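Side-chain contacts in dextranase (Pseudarthrobacter oxydans, PDB 6NZS), which hydrolyses internal alpha-1,6-glucosidic linkages of dextran: residues Ser119-Glu124 with Asn402-Lys407; Lys199-Pro204 with His352-Asn357; Asn451-Ser454 with Asp458-Ser461. All coordinates share one frame; numbering follows the deposited sequence.

Interaction 1. Residues Ser119-Glu124 with Asn402-Lys407; sequences SSYNFE and NTVIWK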
loop_
_atom_site.group_PDB
_atom_site.type_symbol
_atom_site.label_atom_id
_atom_site.label_comp_id
_atom_site.label_asym_id
_atom_site.label_seq_id
_atom_site.Cartn_x
_atom_site.Cartn_y
_atom_site.Cartn_z
ATOM N N SER A 119 8.882 -9.913 10.141
ATOM C CA SER A 119 9.653 -10.863 10.937
ATOM C C SER A 119 9.516 -10.604 12.429
ATOM O O SER A 119 9.745 -11.522 13.229
ATOM C CB SER A 119 11.127 -10.785 10.538
ATOM O OG SER A 119 11.279 -11.164 9.184
ATOM N N SER A 120 9.143 -9.383 12.819
ATOM C CA SER A 120 8.909 -9.079 14.222
ATOM C C SER A 120 7.722 -9.846 14.791
ATOM O O SER A 120 7.593 -9.917 16.018
ATOM C CB SER A 120 8.711 -7.570 14.401
ATOM O OG SER A 120 7.561 -7.117 13.699
ATOM N N TYR A 121 6.852 -10.403 13.940
ATOM C CA TYR A 121 5.745 -11.251 14.400
ATOM C C TYR A 121 6.308 -12.651 14.555
ATOM O O TYR A 121 6.269 -13.477 13.637
ATOM C CB TYR A 121 4.588 -11.292 13.409
ATOM C CG TYR A 121 3.983 -9.979 12.998
ATOM C CD1 TYR A 121 4.251 -8.801 13.685
ATOM C CD2 TYR A 121 3.120 -9.925 11.918
ATOM C CE1 TYR A 121 3.691 -7.606 13.272
ATOM C CE2 TYR A 121 2.557 -8.748 11.509
ATOM C CZ TYR A 121 2.839 -7.596 12.185
ATOM O OH TYR A 121 2.283 -6.425 11.757
ATOM N N ASN A 122 6.828 -12.931 15.737
ATOM C CA ASN A 122 7.452 -14.222 16.000
ATOM C C ASN A 122 6.386 -15.270 16.340
ATOM O O ASN A 122 6.382 -15.873 17.407
ATOM C CB ASN A 122 8.482 -14.042 17.109
ATOM C CG ASN A 122 9.303 -15.289 17.356
ATOM O OD1 ASN A 122 9.613 -16.039 16.425
ATOM N ND2 ASN A 122 9.676 -15.513 18.612
ATOM N N PHE A 123 5.455 -15.474 15.401
ATOM C CA PHE A 123 4.368 -16.420 15.622
ATOM C C PHE A 123 4.907 -17.839 15.756
ATOM O O PHE A 123 5.842 -18.238 15.050
ATOM C CB PHE A 123 3.402 -16.427 14.441
ATOM C CG PHE A 123 2.665 -15.136 14.217
ATOM C CD1 PHE A 123 2.381 -14.263 15.252
ATOM C CD2 PHE A 123 2.223 -14.819 12.943
ATOM C CE1 PHE A 123 1.676 -13.076 15.003
ATOM C CE2 PHE A 123 1.525 -13.657 12.696
ATOM C CZ PHE A 123 1.247 -12.790 13.724
ATOM N N GLU A 124 4.290 -18.610 16.649
ATOM C CA GLU A 124 4.576 -20.037 16.724
ATOM C C GLU A 124 4.183 -20.701 15.411
ATOM O O GLU A 124 3.112 -20.424 14.860
ATOM C CB GLU A 124 3.780 -20.658 17.875
ATOM C CG GLU A 124 3.883 -22.172 17.953
ATOM C CD GLU A 124 3.407 -22.733 19.286
ATOM O OE1 GLU A 124 3.512 -23.967 19.468
ATOM O OE2 GLU A 124 2.934 -21.945 20.139
ATOM N N ASN A 402 1.175 1.469 12.468
ATOM C CA ASN A 402 1.021 0.045 12.177
ATOM C C ASN A 402 0.672 -0.213 10.715
ATOM O O ASN A 402 -0.400 -0.753 10.401
ATOM C CB ASN A 402 0.004 -0.601 13.130
ATOM C CG ASN A 402 0.008 -2.107 13.046
ATOM O OD1 ASN A 402 1.006 -2.717 12.634
ATOM N ND2 ASN A 402 -1.104 -2.723 13.434
ATOM N N THR A 403 1.592 0.142 9.825
ATOM C CA THR A 403 1.432 -0.026 8.382
ATOM C C THR A 403 2.425 -1.070 7.900
ATOM O O THR A 403 3.637 -0.904 8.089
ATOM C CB THR A 403 1.725 1.277 7.638
ATOM O OG1 THR A 403 1.089 2.393 8.286
ATOM C CG2 THR A 403 1.216 1.203 6.208
ATOM N N VAL A 404 1.919 -2.120 7.259
ATOM C CA VAL A 404 2.740 -3.129 6.595
ATOM C C VAL A 404 2.713 -2.815 5.107
ATOM O O VAL A 404 1.635 -2.598 4.538
ATOM C CB VAL A 404 2.178 -4.534 6.867
ATOM C CG1 VAL A 404 2.931 -5.582 6.052
ATOM C CG2 VAL A 404 2.248 -4.865 8.364
ATOM N N ILE A 405 3.891 -2.762 4.475
ATOM C CA ILE A 405 4.000 -2.300 3.093
ATOM C C ILE A 405 4.772 -3.318 2.264
ATOM O O ILE A 405 5.870 -3.736 2.648
ATOM C CB ILE A 405 4.676 -0.918 3.007
ATOM C CG1 ILE A 405 3.840 0.125 3.769
ATOM C CG2 ILE A 405 4.891 -0.523 1.536
ATOM C CD1 ILE A 405 4.514 1.495 3.878
ATOM N N TRP A 406 4.194 -3.715 1.125
ATOM C CA TRP A 406 4.879 -4.495 0.095
ATOM C C TRP A 406 5.071 -3.530 -1.068
ATOM O O TRP A 406 4.146 -3.270 -1.841
ATOM C CB TRP A 406 4.049 -5.709 -0.323
ATOM C CG TRP A 406 4.842 -6.739 -1.101
ATOM C CD1 TRP A 406 5.676 -6.527 -2.177
ATOM C CD2 TRP A 406 4.875 -8.144 -0.841
ATOM N NE1 TRP A 406 6.219 -7.727 -2.588
ATOM C CE2 TRP A 406 5.742 -8.729 -1.785
ATOM C CE3 TRP A 406 4.244 -8.969 0.103
ATOM C CZ2 TRP A 406 6.009 -10.105 -1.803
ATOM C CZ3 TRP A 406 4.511 -10.318 0.085
ATOM C CH2 TRP A 406 5.391 -10.875 -0.853
ATOM N N LYS A 407 6.261 -2.969 -1.174
ATOM C CA LYS A 407 6.534 -1.978 -2.198
ATOM C C LYS A 407 6.933 -2.689 -3.486
ATOM O O LYS A 407 7.617 -3.712 -3.444
ATOM C CB LYS A 407 7.659 -1.067 -1.687
ATOM C CG LYS A 407 8.221 -0.076 -2.688
ATOM C CD LYS A 407 7.222 1.026 -2.977
ATOM C CE LYS A 407 7.601 1.767 -4.238
ATOM N NZ LYS A 407 6.713 2.967 -4.424
HETATM O O HOH W 1 3.221 -4.155 12.754
#
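Asn402 OD1 accepts a hydrogen bond from a water 2.6 Å away, and that water is also bonded to Tyr121 OH at 2.7 Å. The two side chains have no direct bond, since Tyr121 OH and Asn402 OD1 are 4.0 Å apart. The water joins two domains. Tyr121 lies in a loop of the N-terminal Ig-like domain, while Asn402 lies on a strand of the parallel beta-helix typical of glycosyl hydrolase family 49. The water sits at the edge of the phenol ring, in its plane. The ring and the Asn402 amide are turned 73° from each other. Asn402 CG is anti to the backbone N (chi1 -169°), which brings OD1 in reach of the water. The other end of this amide, ND2, bonds to Asn381 OD1, so both ends of the group are held. At the root of the tyrosine, CB lies over one face of the Phe123 ring, offset toward its rim. Tyr144 meets the Tyr121 ring edge-to-face, which probably limits its movement. Direct contact between these two segments is slight. Val404 comes from the opposite direction, and its CG2 methyl touches Tyr121 OH at 3.7 Å.

Interaction 2. Residues Lys199-Pro204 with His352-Asn357; sequences KERLVP and HMNVEN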
loop_
_atom_site.group_PDB
_atom_site.type_symbol
_atom_site.label_atom_id
_atom_site.label_comp_id
_atom_site.label_asym_id
_atom_site.label_seq_id
_atom_site.Cartn_x
_atom_site.Cartn_y
_atom_site.Cartn_z
ATOM N N LYS A 199 -19.038 -2.391 16.126
ATOM C CA LYS A 199 -19.960 -2.959 15.154
ATOM C C LYS A 199 -21.051 -1.960 14.781
ATOM O O LYS A 199 -21.389 -1.813 13.602
ATOM C CB LYS A 199 -20.563 -4.252 15.694
ATOM C CG LYS A 199 -21.455 -4.947 14.682
ATOM C CD LYS A 199 -22.107 -6.200 15.245
ATOM C CE LYS A 199 -22.993 -6.846 14.188
ATOM N NZ LYS A 199 -23.595 -8.128 14.651
ATOM N N GLU A 200 -21.601 -1.246 15.765
ATOM C CA GLU A 200 -22.640 -0.269 15.451
ATOM C C GLU A 200 -22.117 0.828 14.531
ATOM O O GLU A 200 -22.838 1.313 13.648
ATOM C CB GLU A 200 -23.204 0.332 16.739
ATOM C CG GLU A 200 -24.346 1.313 16.501
ATOM C CD GLU A 200 -24.954 1.845 17.787
ATOM O OE1 GLU A 200 -25.026 1.092 18.780
ATOM O OE2 GLU A 200 -25.363 3.023 17.799
ATOM N N ARG A 201 -20.863 1.244 14.725
ATOM C CA ARG A 201 -20.302 2.299 13.893
ATOM C C ARG A 201 -19.992 1.804 12.487
ATOM O O ARG A 201 -20.118 2.567 11.523
ATOM C CB ARG A 201 -19.023 2.850 14.538
ATOM C CG ARG A 201 -18.364 3.982 13.752
ATOM C CD ARG A 201 -17.197 4.615 14.497
ATOM N NE ARG A 201 -16.094 3.677 14.693
ATOM C CZ ARG A 201 -15.052 3.550 13.870
ATOM N NH1 ARG A 201 -14.959 4.299 12.783
ATOM N NH2 ARG A 201 -14.098 2.668 14.143
ATOM N N LEU A 202 -19.586 0.539 12.353
ATOM C CA LEU A 202 -18.962 0.046 11.129
ATOM C C LEU A 202 -19.830 -0.901 10.316
ATOM O O LEU A 202 -19.474 -1.207 9.169
ATOM C CB LEU A 202 -17.634 -0.653 11.464
ATOM C CG LEU A 202 -16.608 0.275 12.113
ATOM C CD1 LEU A 202 -15.451 -0.543 12.685
ATOM C CD2 LEU A 202 -16.094 1.289 11.116
ATOM N N VAL A 203 -20.945 -1.380 10.861
ATOM C CA VAL A 203 -21.829 -2.297 10.147
ATOM C C VAL A 203 -23.242 -1.730 10.188
ATOM O O VAL A 203 -23.846 -1.664 11.268
ATOM C CB VAL A 203 -21.802 -3.704 10.764
ATOM C CG1 VAL A 203 -22.735 -4.635 9.986
ATOM C CG2 VAL A 203 -20.376 -4.263 10.780
ATOM N N PRO A 204 -23.819 -1.348 9.054
ATOM C CA PRO A 204 -25.145 -0.723 9.088
ATOM C C PRO A 204 -26.234 -1.733 9.397
ATOM O O PRO A 204 -26.124 -2.927 9.102
ATOM C CB PRO A 204 -25.305 -0.142 7.678
ATOM C CG PRO A 204 -24.372 -0.899 6.816
ATOM C CD PRO A 204 -23.288 -1.483 7.685
ATOM N N HIS A 352 -11.903 15.041 7.345
ATOM C CA HIS A 352 -11.102 14.365 8.358
ATOM C C HIS A 352 -11.342 12.867 8.301
ATOM O O HIS A 352 -12.461 12.399 8.543
ATOM C CB HIS A 352 -11.419 14.950 9.731
ATOM C CG HIS A 352 -11.310 16.442 9.753
ATOM N ND1 HIS A 352 -10.132 17.102 9.472
ATOM C CD2 HIS A 352 -12.239 17.406 9.964
ATOM C CE1 HIS A 352 -10.337 18.408 9.531
ATOM N NE2 HIS A 352 -11.606 18.618 9.827
ATOM N N MET A 353 -10.283 12.117 8.003
ATOM C CA MET A 353 -10.396 10.692 7.722
ATOM C C MET A 353 -10.001 9.861 8.929
ATOM O O MET A 353 -9.049 10.185 9.647
ATOM C CB MET A 353 -9.499 10.325 6.540
ATOM C CG MET A 353 -9.864 11.082 5.281
ATOM S SD MET A 353 -8.564 11.030 4.045
ATOM C CE MET A 353 -8.274 9.258 3.966
ATOM N N ASN A 354 -10.734 8.774 9.144
ATOM C CA ASN A 354 -10.427 7.789 10.176
ATOM C C ASN A 354 -10.342 6.455 9.445
ATOM O O ASN A 354 -11.371 5.832 9.157
ATOM C CB ASN A 354 -11.518 7.789 11.252
ATOM C CG ASN A 354 -11.278 6.764 12.337
ATOM O OD1 ASN A 354 -10.207 6.179 12.429
ATOM N ND2 ASN A 354 -12.295 6.530 13.161
ATOM N N VAL A 355 -9.115 6.025 9.146
ATOM C CA VAL A 355 -8.855 4.865 8.302
ATOM C C VAL A 355 -8.337 3.740 9.185
ATOM O O VAL A 355 -7.394 3.940 9.958
ATOM C CB VAL A 355 -7.820 5.200 7.214
ATOM C CG1 VAL A 355 -7.633 4.005 6.284
ATOM C CG2 VAL A 355 -8.243 6.431 6.416
ATOM N N GLU A 356 -8.927 2.553 9.068
ATOM C CA GLU A 356 -8.383 1.439 9.835
ATOM C C GLU A 356 -8.706 0.111 9.174
ATOM O O GLU A 356 -9.766 -0.061 8.564
ATOM C CB GLU A 356 -8.863 1.430 11.283
ATOM C CG GLU A 356 -10.321 1.255 11.441
ATOM C CD GLU A 356 -10.820 1.959 12.690
ATOM O OE1 GLU A 356 -10.131 1.927 13.729
ATOM O OE2 GLU A 356 -11.894 2.558 12.621
ATOM N N ASN A 357 -7.772 -0.830 9.310
ATOM C CA ASN A 357 -7.982 -2.200 8.849
ATOM C C ASN A 357 -8.335 -2.228 7.369
ATOM O O ASN A 357 -9.240 -2.947 6.935
ATOM C CB ASN A 357 -8.973 -2.944 9.734
ATOM C CG ASN A 357 -8.427 -3.115 11.131
ATOM O OD1 ASN A 357 -8.491 -2.197 11.950
ATOM N ND2 ASN A 357 -7.809 -4.263 11.385
HETATM O O HOH W 2 -12.902 3.859 10.642
#
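Arg201 reaches from the helix to Glu356 on the strand and forms a salt bridge. Arg201 NH2 donates to Glu356 OE2 at 2.7 Å, with an N-H...O angle of 172°. The acceptor lies close to the guanidinium plane and is met on its syn side, though 32° out of the carboxylate plane. This is the tight part of the contact. Glu356 is buried, and its CG stands between the backbone N and the carbonyl carbon (chi1 63°), from where the extended chain carries the carboxylate toward the arginine. Leu202 CD2 packs on one face of the guanidinium, 3.5 Å above its plane and toward the rim. The helix, residues 196-202, lies against the parallel beta-helix, and strand 351-361 belongs to one of its coils. Asp328, on the neighbouring strand 325-335, forms a second salt bridge with Arg201 NH1, and Gln198 accepts from NH2. A leucine in place of Arg201 would probably cost Asp328 its salt bridge with NH1 and leave Glu356 only a long, weak pairing with Lys380. The Asn354 side is looser: no direct bond crosses it, and a water does the joining. Asn354 ND2 is 3.5 Å from Arg201 NH1, but both are donors. The amide and guanidinium planes are nearly parallel there. The water bridges instead to the backbone of Asn354: it accepts from Arg201 NH1 at 3.0 Å and donates to Asn354 O at 2.9 Å. It also donates to Glu356 OE2 at 2.6 Å.

Interaction 3. Residues Asn451-Ser454 with Asp458-Ser461; sequences NSSS and DMGS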
loop_
_atom_site.group_PDB
_atom_site.type_symbol
_atom_site.label_atom_id
_atom_site.label_comp_id
_atom_site.label_asym_id
_atom_site.label_seq_id
_atom_site.Cartn_x
_atom_site.Cartn_y
_atom_site.Cartn_z
ATOM N N ASN A 451 11.231 10.323 0.923
ATOM C CA ASN A 451 11.478 11.120 -0.273
ATOM C C ASN A 451 10.678 12.413 -0.248
ATOM O O ASN A 451 9.500 12.419 0.109
ATOM C CB ASN A 451 11.083 10.277 -1.494
ATOM C CG ASN A 451 11.377 10.934 -2.837
ATOM O OD1 ASN A 451 10.552 10.835 -3.742
ATOM N ND2 ASN A 451 12.549 11.553 -2.993
ATOM N N SER A 452 11.345 13.498 -0.632
ATOM C CA SER A 452 10.707 14.695 -1.176
ATOM C C SER A 452 11.178 14.785 -2.622
ATOM O O SER A 452 12.290 15.249 -2.896
ATOM C CB SER A 452 11.097 15.947 -0.402
ATOM O OG SER A 452 10.677 17.111 -1.123
ATOM N N SER A 453 10.349 14.311 -3.545
ATOM C CA SER A 453 10.704 14.376 -4.953
ATOM C C SER A 453 10.778 15.829 -5.417
ATOM O O SER A 453 10.133 16.724 -4.853
ATOM C CB SER A 453 9.670 13.630 -5.797
ATOM O OG SER A 453 10.029 13.645 -7.176
ATOM N N SER A 454 11.571 16.054 -6.462
ATOM C CA SER A 454 11.585 17.333 -7.159
ATOM C C SER A 454 10.224 17.580 -7.822
ATOM O O SER A 454 9.324 16.742 -7.785
ATOM C CB SER A 454 12.730 17.337 -8.166
ATOM O OG SER A 454 12.608 16.238 -9.051
ATOM N N ASP A 458 8.709 19.734 -13.648
ATOM C CA ASP A 458 10.030 19.619 -14.273
ATOM C C ASP A 458 10.955 19.042 -13.196
ATOM O O ASP A 458 11.523 19.780 -12.391
ATOM C CB ASP A 458 10.544 20.952 -14.784
ATOM C CG ASP A 458 11.875 20.830 -15.521
ATOM O OD1 ASP A 458 12.490 19.740 -15.503
ATOM O OD2 ASP A 458 12.306 21.836 -16.128
ATOM N N MET A 459 11.098 17.717 -13.206
ATOM C CA MET A 459 11.872 17.061 -12.159
ATOM C C MET A 459 13.345 17.427 -12.202
ATOM O O MET A 459 14.037 17.260 -11.195
ATOM C CB MET A 459 11.689 15.547 -12.254
ATOM C CG MET A 459 10.260 15.096 -11.993
ATOM S SD MET A 459 10.025 13.320 -12.157
ATOM C CE MET A 459 10.876 12.726 -10.698
ATOM N N GLY A 460 13.845 17.916 -13.339
ATOM C CA GLY A 460 15.240 18.293 -13.442
ATOM C C GLY A 460 15.552 19.728 -13.087
ATOM O O GLY A 460 16.724 20.104 -13.017
ATOM N N SER A 461 14.534 20.543 -12.846
ATOM C CA SER A 461 14.760 21.935 -12.498
ATOM C C SER A 461 15.099 22.063 -11.020
ATOM O O SER A 461 14.613 21.300 -10.178
ATOM C CB SER A 461 13.512 22.758 -12.812
ATOM O OG SER A 461 13.625 24.069 -12.285
#
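Ser454 OG donates a hydrogen bond to Met459 O at 2.8 Å. The hydroxyl approaches in the carbonyl plane, on a lone pair, with a C=O...O angle of 113°. Ser454 OG stands between its own backbone N and carbonyl carbon (chi1 56°), a rotation that turns it toward the later loop. The serine is buried, so this bond satisfies a hydroxyl closed off from solvent.

The methionine side chain then runs back over the two serines. Its CB lies 3.4 Å from Ser454 OG, beside the hydroxyl that binds its carbonyl. Its CG is still near the same oxygen, with Met459 CG and Ser454 OG 3.9 Å apart. The turn about CG-SD (chi3 72°) bends the chain and swings the methyl back toward Ser453. The tip, Met459 CE, ends 3.7 Å from Ser453 OG in a plain van der Waals contact. Ser453 OG spends its hydrogen bond on the next residue, donating to Ser454 O at 3.2 Å. The donor there is slightly tilted from the carbonyl plane. Trp418 and Asn446 also touch the side chain of Ser453, and Tyr445 touches that of Ser454.

The acceptor loop is itself braced. Asp458 OD1 accepts from Gly460 N at 3.1 Å, reached from above the carboxylate plane. Ser461 N bonds to Asp458 O at 3.1 Å. Just before Ser453, the chain is fixed in strand 450-452, which pairs with strands 414-415 and 489-493; the Cys448-Cys487 disulfide ties the chain just before this strand to the chain just before strand 489-493. The contact thus closes a short loop at the end of a beta-helix strand, with a type I beta turn that holds an Asx turn at its start.

In the fold
Interactions 1 and 2 both reach the same set of beta-helix strands, through strands 398-407 and 351-361. Their centres are 23 Å apart and their nearest atoms about 7 Å, so they do not touch. Along the chain, interaction 2 is nested inside the loop closed by interaction 1. Interaction 3 follows both in sequence and is local, with only three residues between its segments. Its centre lies 31 Å from that of interaction 1 and 36 Å from that of interaction 2. Its nearest atoms are about 9 Å from those of interaction 1 and about 18 Å from those of interaction 2, so it touches neither.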